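Local coordinates for E3 SUMO-protein ligase SIZ1 (PDB 3I2D) that acts as an E3 ligase that promotes SUMO attachment to septins and PCNA, its SP-RING zinc finger engaging the conjugating enzyme UBC9, at residues I66-S71 / G133-Q138; Y74-L79 / Y200-I205; E212-H217 / L303-F308; S263-C268 / I296-E301. All blocks are in the same frame, centred on the assembly; numbering follows the deposited sequence.

Contact 1. Residues I66-S71 / G133-Q138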
# COMPACT_ATOMS: atom_id res chain seq x y z
N ILE A 66 19.86 0.22 0.47
CA ILE A 66 18.57 -0.30 0.93
C ILE A 66 17.38 0.58 0.55
O ILE A 66 17.41 1.79 0.69
CB ILE A 66 18.58 -0.55 2.47
CG1 ILE A 66 19.44 -1.78 2.77
CG2 ILE A 66 17.15 -0.73 3.02
CD1 ILE A 66 19.62 -2.06 4.25
N HIS A 67 16.32 -0.06 0.07
CA HIS A 67 15.13 0.65 -0.34
C HIS A 67 13.92 -0.21 -0.02
O HIS A 67 13.65 -1.20 -0.67
CB HIS A 67 15.18 0.92 -1.84
CG HIS A 67 13.99 1.67 -2.35
ND1 HIS A 67 13.70 2.96 -1.95
CD2 HIS A 67 12.99 1.30 -3.19
CE1 HIS A 67 12.57 3.35 -2.51
NE2 HIS A 67 12.12 2.36 -3.27
N PHE A 68 13.15 0.19 0.99
CA PHE A 68 12.01 -0.62 1.35
C PHE A 68 10.91 -0.68 0.31
O PHE A 68 10.60 0.32 -0.34
CB PHE A 68 11.44 -0.14 2.68
CG PHE A 68 12.41 -0.27 3.81
CD1 PHE A 68 13.14 0.84 4.25
CD2 PHE A 68 12.65 -1.50 4.40
CE1 PHE A 68 14.09 0.71 5.25
CE2 PHE A 68 13.61 -1.63 5.40
CZ PHE A 68 14.33 -0.52 5.82
N LYS A 69 10.32 -1.87 0.14
CA LYS A 69 9.23 -2.06 -0.80
C LYS A 69 8.19 -1.00 -0.48
O LYS A 69 7.76 -0.85 0.68
CB LYS A 69 8.59 -3.44 -0.62
CG LYS A 69 9.44 -4.60 -1.06
CD LYS A 69 8.61 -5.89 -1.05
CE LYS A 69 9.46 -7.12 -1.30
NZ LYS A 69 8.62 -8.36 -1.32
N GLU A 70 7.77 -0.29 -1.51
CA GLU A 70 6.80 0.78 -1.33
C GLU A 70 5.35 0.33 -1.20
O GLU A 70 4.99 -0.80 -1.49
CB GLU A 70 6.91 1.78 -2.47
CG GLU A 70 8.25 2.50 -2.54
CD GLU A 70 8.60 2.86 -3.97
OE1 GLU A 70 7.74 3.47 -4.64
OE2 GLU A 70 9.72 2.52 -4.41
N SER A 71 4.55 1.28 -0.74
CA SER A 71 3.12 1.11 -0.58
C SER A 71 2.57 2.44 -1.05
O SER A 71 3.13 3.50 -0.76
CB SER A 71 2.75 0.91 0.87
OG SER A 71 1.34 0.88 1.01
N GLY A 133 17.49 -3.60 -2.80
CA GLY A 133 16.84 -2.52 -3.51
C GLY A 133 15.34 -2.58 -3.40
O GLY A 133 14.66 -1.58 -3.66
N ASN A 134 14.82 -3.74 -3.02
CA ASN A 134 13.38 -3.93 -2.85
C ASN A 134 13.15 -4.61 -1.49
O ASN A 134 12.39 -5.57 -1.36
CB ASN A 134 12.83 -4.81 -3.97
CG ASN A 134 11.34 -4.64 -4.16
OD1 ASN A 134 10.66 -5.55 -4.62
ND2 ASN A 134 10.82 -3.46 -3.81
N GLU A 135 13.83 -4.08 -0.48
CA GLU A 135 13.80 -4.58 0.89
C GLU A 135 12.42 -4.83 1.51
O GLU A 135 11.52 -4.00 1.40
CB GLU A 135 14.57 -3.60 1.78
CG GLU A 135 14.90 -4.11 3.16
CD GLU A 135 16.24 -4.83 3.23
OE1 GLU A 135 16.61 -5.50 2.25
OE2 GLU A 135 16.92 -4.72 4.26
N PRO A 136 12.23 -6.00 2.15
CA PRO A 136 10.91 -6.25 2.76
C PRO A 136 11.02 -5.64 4.14
O PRO A 136 12.11 -5.62 4.72
CB PRO A 136 10.85 -7.78 2.87
CG PRO A 136 12.02 -8.28 2.01
CD PRO A 136 13.06 -7.21 2.15
N ILE A 137 9.93 -5.11 4.68
CA ILE A 137 10.02 -4.55 6.01
C ILE A 137 10.04 -5.73 6.98
O ILE A 137 9.08 -6.49 7.05
CB ILE A 137 8.84 -3.66 6.33
CG1 ILE A 137 8.92 -2.40 5.47
CG2 ILE A 137 8.81 -3.34 7.81
CD1 ILE A 137 7.66 -1.55 5.49
N GLN A 138 11.13 -5.88 7.70
CA GLN A 138 11.23 -6.99 8.63
C GLN A 138 12.07 -6.71 9.87
O GLN A 138 13.28 -6.54 9.78
CB GLN A 138 11.80 -8.20 7.92
CG GLN A 138 11.57 -9.47 8.68
CD GLN A 138 12.28 -10.64 8.05
OE1 GLN A 138 13.51 -10.72 8.08
NE2 GLN A 138 11.52 -11.55 7.45
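Glu135 lies alongside Phe68 where two irregular loops of the PINIT domain meet, one leading into strand 74-90 and the other following strand 117-125. The backbones form a single beta bridge between these two residues. On one side of it Lys69 N donates to Glu135 O at 2.8 Å; the bond from Glu135 N to His67 O is weak.

The glutamate side chain can be followed outward. Its CB passes 3.9 Å from Phe68 CD2. CG is turned away from the backbone N (chi1 -167°), which lays it against the ring, 3.6 Å from Phe68 CE2. The chain then bends at chi2, and the carboxylate ends near Ile66, with OE2 3.8 Å from Ile66 CD1. A long acidic side chain suits this place because its methylenes serve as apolar packing while the polar end is carried beyond the phenyl group. Ile66 CG2 lies over one face of that ring, toward its rim, and Ile137 CG1 approaches CD2. Phe68 also meets the ring of Phe122, which ties the loop to strand 117-125.

Lys69 uses its aliphatic part in a similar way: its CG lies by the Asn134 amide, 3.3 Å from Asn134 ND2, the two side chains crossing at about a right angle. Long and flexible, it can pack its methylenes here while its ammonium group extends farther. Within its own loop, His67 NE2 donates to Glu70 OE2 at 2.7 Å, bracing the imidazole, and the same ring has Gly133 O in its plane at the edge, 3.4 Å from His67 CD2.

Contact 2. Residues Y74-L79 / Y200-I205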
# COMPACT_ATOMS: atom_id res chain seq x y z
N TYR A 74 1.66 5.42 1.82
CA TYR A 74 2.52 6.33 2.54
C TYR A 74 3.73 6.61 1.65
O TYR A 74 4.11 5.78 0.82
CB TYR A 74 2.90 5.77 3.91
CG TYR A 74 3.62 4.44 3.92
CD1 TYR A 74 4.92 4.32 3.43
CD2 TYR A 74 3.02 3.31 4.49
CE1 TYR A 74 5.61 3.12 3.51
CE2 TYR A 74 3.70 2.11 4.57
CZ TYR A 74 5.00 2.01 4.08
OH TYR A 74 5.67 0.81 4.12
N LYS A 75 4.29 7.80 1.79
CA LYS A 75 5.42 8.19 0.96
C LYS A 75 6.55 8.67 1.85
O LYS A 75 6.38 9.59 2.65
CB LYS A 75 4.97 9.30 0.01
CG LYS A 75 5.84 9.53 -1.21
CD LYS A 75 5.15 10.48 -2.19
CE LYS A 75 3.76 9.95 -2.58
NZ LYS A 75 3.03 10.78 -3.59
N ILE A 76 7.71 8.03 1.71
CA ILE A 76 8.88 8.40 2.50
C ILE A 76 9.33 9.78 2.02
O ILE A 76 9.68 9.95 0.85
CB ILE A 76 10.00 7.37 2.34
CG1 ILE A 76 9.58 6.06 3.02
CG2 ILE A 76 11.28 7.89 2.95
CD1 ILE A 76 10.59 4.94 2.87
N GLN A 77 9.28 10.75 2.92
CA GLN A 77 9.63 12.12 2.60
C GLN A 77 11.01 12.54 3.07
O GLN A 77 11.83 12.97 2.26
CB GLN A 77 8.60 13.05 3.22
CG GLN A 77 7.97 14.05 2.29
CD GLN A 77 6.71 14.62 2.89
OE1 GLN A 77 6.73 15.20 3.98
NE2 GLN A 77 5.59 14.46 2.18
N ARG A 78 11.25 12.43 4.37
CA ARG A 78 12.54 12.83 4.94
C ARG A 78 13.11 11.77 5.85
O ARG A 78 12.38 11.05 6.51
CB ARG A 78 12.39 14.10 5.77
CG ARG A 78 13.52 15.09 5.63
CD ARG A 78 13.19 16.11 4.55
NE ARG A 78 11.83 16.64 4.70
CZ ARG A 78 11.35 17.20 5.81
NH1 ARG A 78 12.12 17.30 6.90
NH2 ARG A 78 10.10 17.64 5.84
N LEU A 79 14.43 11.68 5.89
CA LEU A 79 15.09 10.74 6.78
C LEU A 79 15.59 11.52 7.98
O LEU A 79 16.27 12.53 7.82
CB LEU A 79 16.30 10.07 6.12
CG LEU A 79 17.07 9.22 7.16
CD1 LEU A 79 16.94 7.74 6.83
CD2 LEU A 79 18.53 9.63 7.18
N TYR A 200 11.93 7.58 9.30
CA TYR A 200 11.51 8.44 8.19
C TYR A 200 10.23 9.17 8.54
O TYR A 200 9.34 8.61 9.20
CB TYR A 200 11.21 7.62 6.93
CG TYR A 200 12.38 7.00 6.21
CD1 TYR A 200 12.48 5.61 6.07
CD2 TYR A 200 13.34 7.78 5.57
CE1 TYR A 200 13.49 5.02 5.31
CE2 TYR A 200 14.35 7.20 4.81
CZ TYR A 200 14.42 5.83 4.68
OH TYR A 200 15.41 5.26 3.91
N ILE A 201 10.14 10.42 8.10
CA ILE A 201 8.91 11.19 8.26
C ILE A 201 8.24 10.81 6.94
O ILE A 201 8.81 11.03 5.87
CB ILE A 201 9.15 12.72 8.30
CG1 ILE A 201 9.70 13.13 9.66
CG2 ILE A 201 7.85 13.45 8.08
CD1 ILE A 201 10.02 14.59 9.75
N VAL A 202 7.07 10.20 7.02
CA VAL A 202 6.37 9.79 5.81
C VAL A 202 5.05 10.52 5.73
O VAL A 202 4.50 10.98 6.73
CB VAL A 202 6.08 8.26 5.80
CG1 VAL A 202 7.39 7.47 6.01
CG2 VAL A 202 5.06 7.92 6.88
N GLU A 203 4.54 10.62 4.51
CA GLU A 203 3.28 11.27 4.30
C GLU A 203 2.20 10.23 4.10
O GLU A 203 2.30 9.36 3.24
CB GLU A 203 3.33 12.19 3.07
CG GLU A 203 2.02 12.97 2.87
CD GLU A 203 2.01 13.84 1.63
OE1 GLU A 203 2.78 14.83 1.58
OE2 GLU A 203 1.22 13.54 0.70
N MET A 204 1.16 10.31 4.92
CA MET A 204 0.03 9.40 4.83
C MET A 204 -0.69 9.71 3.54
O MET A 204 -1.03 10.87 3.28
CB MET A 204 -0.95 9.65 5.98
CG MET A 204 -0.39 9.44 7.36
SD MET A 204 -0.19 7.71 7.67
CE MET A 204 1.41 7.42 6.87
N ILE A 205 -0.91 8.70 2.70
CA ILE A 205 -1.67 8.93 1.49
C ILE A 205 -2.96 8.20 1.75
O ILE A 205 -2.99 7.04 2.17
CB ILE A 205 -1.02 8.40 0.22
CG1 ILE A 205 0.19 9.28 -0.14
CG2 ILE A 205 -2.04 8.45 -0.93
CD1 ILE A 205 0.81 8.93 -1.47
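Tyr200 packs against Ile76 and Leu79 on one face of an antiparallel beta ladder of the PINIT domain, where edge strand 74-90 pairs with strand 195-204. A classic beta bulge interrupts the register: Gln77 and Arg78 both stand opposite Ile201, and Ile201 O accepts from Gln77 N at 3.0 Å and from Arg78 N at 3.2 Å. Beyond it, Ile201 N returns a bond to Arg78 O.

The phenol ring is broad enough to span two neighbours. Ile76 CG2 sits over one face as a CH-pi contact, 3.6 Å from the centroid of the Tyr200 ring and 22° off its normal. Leu79 CD1 comes obliquely to CE2, and Arg78 O lies at the ring's edge, near its plane. Cutting Tyr200 back to an alanine is likely to open a gap beside Ile76 and Leu79, leaving both branched side chains without the surface they rest on.

Ile201 lies on the other face with Arg78, beneath helix 104-111, where its branched chain touches Leu110 and Asp106; Asp106 also forms a salt bridge with Arg78. Near the start of the pairing, Tyr74 holds its ring between backbone N and carbonyl carbon (chi1 59°), directing it away from strand 195-204 to Ile137. Its CB stays behind in the ladder, where it meets the flexible thioether of Met204, CB to CE 3.7 Å.

Contact 3. Residues E212-H217 / L303-F308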
# COMPACT_ATOMS: atom_id res chain seq x y z
N GLU A 212 -8.59 9.44 -6.48
CA GLU A 212 -8.49 10.52 -7.42
C GLU A 212 -7.55 10.15 -8.56
O GLU A 212 -7.79 10.51 -9.70
CB GLU A 212 -8.03 11.79 -6.73
CG GLU A 212 -8.59 13.03 -7.41
CD GLU A 212 -10.10 12.94 -7.65
OE1 GLU A 212 -10.85 12.74 -6.66
OE2 GLU A 212 -10.53 13.08 -8.82
N LYS A 213 -6.47 9.43 -8.25
CA LYS A 213 -5.53 9.02 -9.28
C LYS A 213 -6.19 8.05 -10.24
O LYS A 213 -5.90 8.06 -11.44
CB LYS A 213 -4.30 8.36 -8.65
CG LYS A 213 -3.31 9.35 -8.07
CD LYS A 213 -2.02 8.66 -7.63
CE LYS A 213 -1.63 7.52 -8.59
NZ LYS A 213 -1.74 7.88 -10.04
N VAL A 214 -7.07 7.21 -9.73
CA VAL A 214 -7.77 6.26 -10.58
C VAL A 214 -8.75 7.00 -11.49
O VAL A 214 -8.82 6.70 -12.67
CB VAL A 214 -8.54 5.20 -9.75
CG1 VAL A 214 -9.30 4.26 -10.67
CG2 VAL A 214 -7.58 4.41 -8.90
N LEU A 215 -9.49 7.96 -10.95
CA LEU A 215 -10.45 8.73 -11.77
C LEU A 215 -9.76 9.58 -12.83
O LEU A 215 -10.35 9.93 -13.84
CB LEU A 215 -11.29 9.67 -10.90
CG LEU A 215 -12.20 9.08 -9.82
CD1 LEU A 215 -12.93 10.22 -9.13
CD2 LEU A 215 -13.19 8.08 -10.43
N GLN A 216 -8.50 9.91 -12.59
CA GLN A 216 -7.72 10.74 -13.51
C GLN A 216 -6.96 9.86 -14.49
O GLN A 216 -6.15 10.32 -15.29
CB GLN A 216 -6.76 11.62 -12.69
CG GLN A 216 -5.64 12.30 -13.48
CD GLN A 216 -4.59 12.94 -12.57
OE1 GLN A 216 -4.21 12.36 -11.54
NE2 GLN A 216 -4.11 14.12 -12.96
N HIS A 217 -7.23 8.57 -14.44
CA HIS A 217 -6.57 7.64 -15.33
C HIS A 217 -7.53 7.36 -16.46
O HIS A 217 -8.73 7.16 -16.22
CB HIS A 217 -6.21 6.36 -14.58
CG HIS A 217 -5.65 5.27 -15.46
ND1 HIS A 217 -6.40 4.64 -16.43
CD2 HIS A 217 -4.44 4.67 -15.47
CE1 HIS A 217 -5.68 3.70 -17.01
NE2 HIS A 217 -4.48 3.70 -16.45
N LEU A 303 -5.26 0.67 -12.61
CA LEU A 303 -6.65 0.69 -12.19
C LEU A 303 -7.38 1.84 -12.89
O LEU A 303 -6.99 3.00 -12.75
CB LEU A 303 -6.71 0.84 -10.67
CG LEU A 303 -7.93 0.30 -9.92
CD1 LEU A 303 -8.04 -1.20 -10.14
CD2 LEU A 303 -7.80 0.59 -8.42
N ALA A 304 -8.42 1.51 -13.65
CA ALA A 304 -9.20 2.51 -14.37
C ALA A 304 -10.71 2.32 -14.22
O ALA A 304 -11.19 1.21 -14.01
CB ALA A 304 -8.83 2.49 -15.85
N ILE A 305 -11.46 3.41 -14.33
CA ILE A 305 -12.91 3.36 -14.23
C ILE A 305 -13.42 2.77 -15.53
O ILE A 305 -12.85 3.03 -16.58
CB ILE A 305 -13.52 4.79 -14.10
CG1 ILE A 305 -13.16 5.40 -12.74
CG2 ILE A 305 -15.05 4.74 -14.28
CD1 ILE A 305 -13.54 4.53 -11.58
N SER A 306 -14.48 1.98 -15.46
CA SER A 306 -15.08 1.40 -16.65
C SER A 306 -16.21 2.32 -17.09
O SER A 306 -17.22 2.43 -16.42
CB SER A 306 -15.65 0.02 -16.36
OG SER A 306 -16.69 -0.30 -17.26
N GLU A 307 -16.01 2.98 -18.23
CA GLU A 307 -17.01 3.90 -18.74
C GLU A 307 -18.32 3.18 -19.04
O GLU A 307 -19.40 3.73 -18.79
CB GLU A 307 -16.48 4.57 -20.00
CG GLU A 307 -17.31 5.76 -20.42
CD GLU A 307 -16.79 6.42 -21.67
OE1 GLU A 307 -16.92 5.81 -22.76
OE2 GLU A 307 -16.23 7.54 -21.56
N PHE A 308 -18.22 1.96 -19.57
CA PHE A 308 -19.43 1.22 -19.89
C PHE A 308 -20.29 1.06 -18.65
O PHE A 308 -21.45 1.48 -18.64
CB PHE A 308 -19.12 -0.17 -20.43
CG PHE A 308 -20.35 -0.91 -20.88
CD1 PHE A 308 -21.02 -0.54 -22.04
CD2 PHE A 308 -20.89 -1.92 -20.10
CE1 PHE A 308 -22.21 -1.15 -22.42
CE2 PHE A 308 -22.09 -2.55 -20.47
CZ PHE A 308 -22.75 -2.16 -21.63
O HOH W 1 -10.24 5.84 -14.50
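Val214 has CG1 opposite its backbone N (chi1 178°), which sets this methyl 3.4 Å from Leu303 O, and CG2, beside the N, meets Leu303 CD2. A matching extended torsion in His217 (chi1 173°) carries its imidazole over the same strand. The contact joins the end of helix 207-215, which follows strand 195-204, to edge strand 303-305 of the SP-RING's small antiparallel sheet.

Leu303 O lies over one face of the His217 ring, 3.8 Å above its plane and offset toward the rim, while Ala304 CB approaches ND1 obliquely. The small methyl of Ala304 allows the ring to come close, and ND1 is hydrogen-bonded to a residue just beyond the segment. With a leucine in place of His217, the residue that ND1 bonds would probably be left without its mate.

Compact, branched Val214 fits the closely approaching backbone, whereas Leu215 has the reach to place CD2 3.5 Å from Ile305 CG1. Isoleucine suits that spot by offering an apolar flank while its main chain stays engaged with Ile220.

The polar link across the contact is a water at the helix end, where His217 N already donates to Val214 O. The water donates to that same carbonyl and, at 2.6 Å, to His217 O, and it accepts from Ile305 N at 2.7 Å.

Contact 4. Residues S263-C268 / I296-E301. With ZN (zinc ion), chain B.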
# COMPACT_ATOMS: atom_id res chain seq x y z
N SER A 263 -14.63 -0.37 -11.54
CA SER A 263 -13.28 -0.44 -12.02
C SER A 263 -12.67 -1.83 -12.09
O SER A 263 -13.25 -2.81 -11.66
CB SER A 263 -12.40 0.49 -11.18
OG SER A 263 -12.73 0.39 -9.81
N LYS A 264 -11.47 -1.88 -12.64
CA LYS A 264 -10.72 -3.13 -12.80
C LYS A 264 -9.44 -2.74 -13.50
O LYS A 264 -9.36 -1.65 -14.07
CB LYS A 264 -11.51 -4.12 -13.67
CG LYS A 264 -11.86 -3.62 -15.07
CD LYS A 264 -12.97 -4.47 -15.70
CE LYS A 264 -13.34 -3.95 -17.07
NZ LYS A 264 -14.57 -4.64 -17.58
N SER A 265 -8.44 -3.61 -13.44
CA SER A 265 -7.17 -3.36 -14.11
C SER A 265 -7.46 -3.41 -15.59
O SER A 265 -8.35 -4.15 -16.03
CB SER A 265 -6.14 -4.46 -13.78
OG SER A 265 -4.87 -4.20 -14.39
N ILE A 266 -6.72 -2.63 -16.36
CA ILE A 266 -6.91 -2.64 -17.81
C ILE A 266 -6.48 -4.04 -18.29
O ILE A 266 -6.83 -4.48 -19.39
CB ILE A 266 -6.06 -1.55 -18.46
CG1 ILE A 266 -4.58 -1.82 -18.21
CG2 ILE A 266 -6.47 -0.19 -17.89
CD1 ILE A 266 -3.67 -0.72 -18.72
N ASN A 267 -5.76 -4.75 -17.42
CA ASN A 267 -5.30 -6.10 -17.69
C ASN A 267 -6.34 -7.16 -17.32
O ASN A 267 -6.12 -8.35 -17.53
CB ASN A 267 -4.01 -6.39 -16.91
CG ASN A 267 -2.86 -5.51 -17.35
OD1 ASN A 267 -2.87 -4.97 -18.46
ND2 ASN A 267 -1.86 -5.36 -16.49
N CYS A 268 -7.47 -6.73 -16.77
CA CYS A 268 -8.50 -7.70 -16.40
C CYS A 268 -9.35 -8.16 -17.58
O CYS A 268 -9.81 -7.36 -18.40
CB CYS A 268 -9.41 -7.14 -15.28
SG CYS A 268 -8.74 -7.25 -13.56
N ILE A 296 -6.18 -11.92 -10.15
CA ILE A 296 -4.86 -11.64 -10.71
C ILE A 296 -4.17 -10.50 -9.97
O ILE A 296 -4.77 -9.82 -9.15
CB ILE A 296 -4.90 -11.25 -12.22
CG1 ILE A 296 -5.25 -9.78 -12.41
CG2 ILE A 296 -5.89 -12.12 -12.95
CD1 ILE A 296 -5.06 -9.27 -13.84
N ASP A 297 -2.89 -10.30 -10.27
CA ASP A 297 -2.13 -9.22 -9.66
C ASP A 297 -2.39 -7.95 -10.42
O ASP A 297 -2.28 -7.93 -11.66
CB ASP A 297 -0.63 -9.50 -9.71
CG ASP A 297 -0.08 -9.85 -8.37
OD1 ASP A 297 -0.54 -10.87 -7.80
OD2 ASP A 297 0.79 -9.10 -7.88
N ILE A 298 -2.73 -6.89 -9.70
CA ILE A 298 -3.00 -5.62 -10.34
C ILE A 298 -2.22 -4.54 -9.63
O ILE A 298 -1.97 -4.62 -8.43
CB ILE A 298 -4.51 -5.26 -10.31
CG1 ILE A 298 -4.96 -4.96 -8.89
CG2 ILE A 298 -5.35 -6.41 -10.84
CD1 ILE A 298 -6.45 -4.76 -8.84
N ALA A 299 -1.81 -3.52 -10.39
CA ALA A 299 -1.05 -2.42 -9.82
C ALA A 299 -1.95 -1.20 -9.85
O ALA A 299 -2.78 -1.07 -10.74
CB ALA A 299 0.20 -2.17 -10.63
N LEU A 300 -1.79 -0.32 -8.86
CA LEU A 300 -2.58 0.90 -8.75
C LEU A 300 -2.63 1.70 -10.06
O LEU A 300 -3.68 2.19 -10.46
CB LEU A 300 -2.02 1.75 -7.61
CG LEU A 300 -2.94 2.77 -6.91
CD1 LEU A 300 -3.09 4.02 -7.75
CD2 LEU A 300 -4.29 2.14 -6.66
N GLU A 301 -1.48 1.81 -10.73
CA GLU A 301 -1.39 2.55 -11.98
C GLU A 301 -2.25 1.99 -13.11
O GLU A 301 -2.60 2.71 -14.05
CB GLU A 301 0.06 2.64 -12.46
CG GLU A 301 0.84 1.34 -12.34
CD GLU A 301 1.62 1.24 -11.03
OE1 GLU A 301 1.01 1.36 -9.94
OE2 GLU A 301 2.86 1.04 -11.10
ZN ZN B . -9.83 -8.81 -12.63
O HOH W 2 -2.39 -4.71 -13.37
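Ile296 CD1 meets Asn267 beside its flat carboxamide rather than on it, 4.3 Å from Asn267 CB and 3.9 Å from Asn267 O. The partner of the amide is a water that accepts from Asn267 ND2; it lies about 2.0 Å out of the amide plane, in keeping with the weakness of the bond. That water also bonds with Ser265 OG at 2.7 Å and accepts from Ala299 N, so it carries the polar link between the two segments.

Ser265 to Cys268 form a type I beta turn, closed by Cys268 N donating to Ser265 O at 2.8 Å. A short serine suits the first corner: its hydroxyl, opposite the backbone N (chi1 -178°), serves the water, while CB packs against Ile298 CG2 at 3.6 Å. Ile298 in turn rests on Phe279 and Leu303, joining the loop to helix 276-285 and the sheet.

At the end of the turn Cys268 SG binds the zinc ion at 2.1 Å. His270, Cys291 and Cys294 complete the site, the single zinc of an SP-RING, where classical RING domains hold two. Ile296 CD1 comes 4.2 Å from the same sulfur, and Ile298 CG2 is also near.

Apolar methyls beside a metal-bound thiolate probably limit solvent access to it. The metal bond, the apolar flank and the water together are consistent with a structural zinc site in the SP-RING, the finger that mediates interaction with UBC9.

In the fold
The four contacts fall into two groups along an elongated chain. Contacts 1 and 2 both lie in the PINIT domain, their segments alternating in sequence and their centres about 14 Å apart; they meet where Ile137 CD1 packs 3.4 Å from Tyr74 OH. Contact 4 lies in the SP-RING, and contact 3 joins helix 207-215 to it, their centres about 11 Å apart. Contact 4 is nested within the loop closed by contact 3, and both reach one sheet, in which strands 262-265 and 303-305 are neighbours. The zinc ion is bound in contact 4, and the side chain of Leu303 in contact 3 is about 8 Å from it. Strand 195-204 is followed in the chain by helix 207-215, linking contacts 2 and 3, whose centres are about 26 Å apart.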